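Local coordinates for N-acetylmuramoyl-L-alanine amidase AmiD (Escherichia coli, PDB 3D2Y), which is a zinc-dependent amidase that hydrolyses the link between N-acetylmuramoyl residues and L-amino acids in cell-wall glycopeptides, at residues 229-234 with 238-243. Residues are numbered along the deposited sequence; the frame is centred on the assembly and turned at random.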
loop_
_atom_site.group_PDB
_atom_site.type_symbol
_atom_site.label_atom_id
_atom_site.label_comp_id
_atom_site.label_asym_id
_atom_site.label_seq_id
_atom_site.Cartn_x
_atom_site.Cartn_y
_atom_site.Cartn_z
ATOM N N ALA A 229 -7.064 9.933 -2.134
ATOM C CA ALA A 229 -6.202 8.782 -1.845
ATOM C C ALA A 229 -5.881 7.964 -3.137
ATOM O O ALA A 229 -4.723 7.592 -3.391
ATOM C CB ALA A 229 -6.842 7.899 -0.774
ATOM N N PHE A 230 -6.898 7.752 -3.954
ATOM C CA PHE A 230 -6.778 6.978 -5.185
ATOM C C PHE A 230 -5.862 7.720 -6.191
ATOM O O PHE A 230 -4.969 7.115 -6.851
ATOM C CB PHE A 230 -8.175 6.738 -5.774
ATOM C CG PHE A 230 -8.166 6.047 -7.100
ATOM C CD1 PHE A 230 -7.820 4.703 -7.196
ATOM C CD2 PHE A 230 -8.545 6.743 -8.277
ATOM C CE1 PHE A 230 -7.809 4.053 -8.439
ATOM C CE2 PHE A 230 -8.530 6.111 -9.532
ATOM C CZ PHE A 230 -8.154 4.756 -9.602
ATOM N N GLN A 231 -6.078 9.035 -6.272
ATOM C CA GLN A 231 -5.320 9.887 -7.200
ATOM C C GLN A 231 -3.864 10.004 -6.775
ATOM O O GLN A 231 -2.957 9.982 -7.631
ATOM C CB GLN A 231 -5.956 11.273 -7.337
ATOM C CG GLN A 231 -7.341 11.231 -8.032
ATOM C CD GLN A 231 -8.125 12.531 -7.909
ATOM O OE1 GLN A 231 -8.018 13.239 -6.914
ATOM N NE2 GLN A 231 -8.968 12.815 -8.899
ATOM N N MET A 232 -3.623 10.165 -5.477
ATOM C CA MET A 232 -2.242 10.185 -4.956
ATOM C C MET A 232 -1.448 8.958 -5.376
ATOM O O MET A 232 -0.260 9.075 -5.650
ATOM C CB MET A 232 -2.176 10.360 -3.433
ATOM C CG MET A 232 -2.566 11.734 -2.945
ATOM S SD MET A 232 -2.191 11.950 -1.202
ATOM C CE MET A 232 -3.448 10.983 -0.399
ATOM N N HIS A 233 -2.124 7.808 -5.494
ATOM C CA HIS A 233 -1.493 6.552 -5.912
ATOM C C HIS A 233 -1.435 6.445 -7.466
ATOM O O HIS A 233 -0.385 6.110 -8.042
ATOM C CB HIS A 233 -2.269 5.387 -5.255
ATOM C CG HIS A 233 -1.635 4.030 -5.400
ATOM N ND1 HIS A 233 -1.825 3.019 -4.474
ATOM C CD2 HIS A 233 -0.871 3.498 -6.388
ATOM C CE1 HIS A 233 -1.190 1.930 -4.882
ATOM N NE2 HIS A 233 -0.621 2.194 -6.047
ATOM N N PHE A 234 -2.548 6.738 -8.140
ATOM C CA PHE A 234 -2.741 6.332 -9.523
ATOM C C PHE A 234 -2.897 7.482 -10.510
ATOM O O PHE A 234 -2.859 7.244 -11.722
ATOM C CB PHE A 234 -3.936 5.366 -9.664
ATOM C CG PHE A 234 -3.753 4.054 -8.980
ATOM C CD1 PHE A 234 -2.963 3.062 -9.579
ATOM C CD2 PHE A 234 -4.399 3.781 -7.764
ATOM C CE1 PHE A 234 -2.791 1.834 -8.986
ATOM C CE2 PHE A 234 -4.205 2.523 -7.147
ATOM C CZ PHE A 234 -3.415 1.546 -7.784
ATOM N N LEU A 238 -2.919 15.346 -10.404
ATOM C CA LEU A 238 -3.959 16.114 -9.722
ATOM C C LEU A 238 -4.733 15.219 -8.793
ATOM O O LEU A 238 -5.360 14.259 -9.245
ATOM C CB LEU A 238 -4.912 16.807 -10.703
ATOM C CG LEU A 238 -6.033 17.674 -10.089
ATOM C CD1 LEU A 238 -5.465 18.921 -9.410
ATOM C CD2 LEU A 238 -7.035 18.076 -11.133
ATOM N N TYR A 239 -4.650 15.540 -7.500
ATOM C CA TYR A 239 -5.192 14.724 -6.412
ATOM C C TYR A 239 -6.081 15.594 -5.517
ATOM O O TYR A 239 -6.037 15.496 -4.296
ATOM C CB TYR A 239 -4.059 14.033 -5.609
ATOM C CG TYR A 239 -2.908 14.915 -5.163
ATOM C CD1 TYR A 239 -2.941 15.579 -3.930
ATOM C CD2 TYR A 239 -1.766 15.095 -5.976
ATOM C CE1 TYR A 239 -1.858 16.404 -3.514
ATOM C CE2 TYR A 239 -0.677 15.925 -5.565
ATOM C CZ TYR A 239 -0.735 16.557 -4.338
ATOM O OH TYR A 239 0.307 17.365 -3.953
ATOM N N ASN A 240 -6.865 16.465 -6.150
ATOM C CA ASN A 240 -7.808 17.330 -5.438
ATOM C C ASN A 240 -9.103 16.650 -4.989
ATOM O O ASN A 240 -9.896 17.254 -4.274
ATOM C CB ASN A 240 -8.114 18.618 -6.243
ATOM C CG ASN A 240 -8.924 18.358 -7.497
ATOM O OD1 ASN A 240 -9.140 17.197 -7.900
ATOM N ND2 ASN A 240 -9.421 19.440 -8.112
ATOM N N GLY A 241 -9.308 15.398 -5.400
ATOM C CA GLY A 241 -10.408 14.609 -4.879
ATOM C C GLY A 241 -11.721 14.822 -5.589
ATOM O O GLY A 241 -12.763 14.434 -5.068
ATOM N N GLU A 242 -11.648 15.476 -6.758
ATOM C CA GLU A 242 -12.780 15.675 -7.695
ATOM C C GLU A 242 -12.841 14.603 -8.786
ATOM O O GLU A 242 -11.841 14.279 -9.452
ATOM C CB GLU A 242 -12.691 17.066 -8.335
ATOM C CG GLU A 242 -12.763 18.216 -7.330
ATOM C CD GLU A 242 -14.116 18.347 -6.623
ATOM O OE1 GLU A 242 -14.163 19.025 -5.575
ATOM O OE2 GLU A 242 -15.138 17.802 -7.110
ATOM N N ALA A 243 -14.024 14.061 -8.981
ATOM C CA ALA A 243 -14.211 12.993 -9.929
ATOM C C ALA A 243 -14.109 13.519 -11.345
ATOM O O ALA A 243 -14.875 14.418 -11.737
ATOM C CB ALA A 243 -15.558 12.343 -9.704
#
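Q231 and Y239 bring the last turns of helix 220-234 and the loop 238-243 together, their CA atoms 4.9 Å apart. Q231 suits this place because a single primary amide can both accept and donate. With CG anti to the carbonyl carbon (chi1 -67°) and the chain extended beyond it, the amide reaches past Y239 to the loop backbone. Its OE1 accepts from G241 N at 2.9 Å, the donor lying in the carbonyl plane on a lone pair. NE2 gives a longer bond of 3.3 Å to E242 O, standing above that carbonyl's plane, and also bonds T247. Without the amide, as with an alanine here, G241 N and E242 O would probably lose these mates and the loop be less firmly fixed. G241 takes a positive phi (85°), which glycine tolerates easily, and the short N240 side chain lets OD1 accept from E242 N, two residues on, at 3.2 Å: an Asx turn. One residue after Q231, M232 CG packs 3.8 Å from Y239 CB, and the extended M232 chi2 sets SD 5.2 Å from the Y239 ring centroid, obliquely. Thus a buried glutamine amide and a Met-aromatic contact join helix 220-234 to the loop leading into helix 245-258.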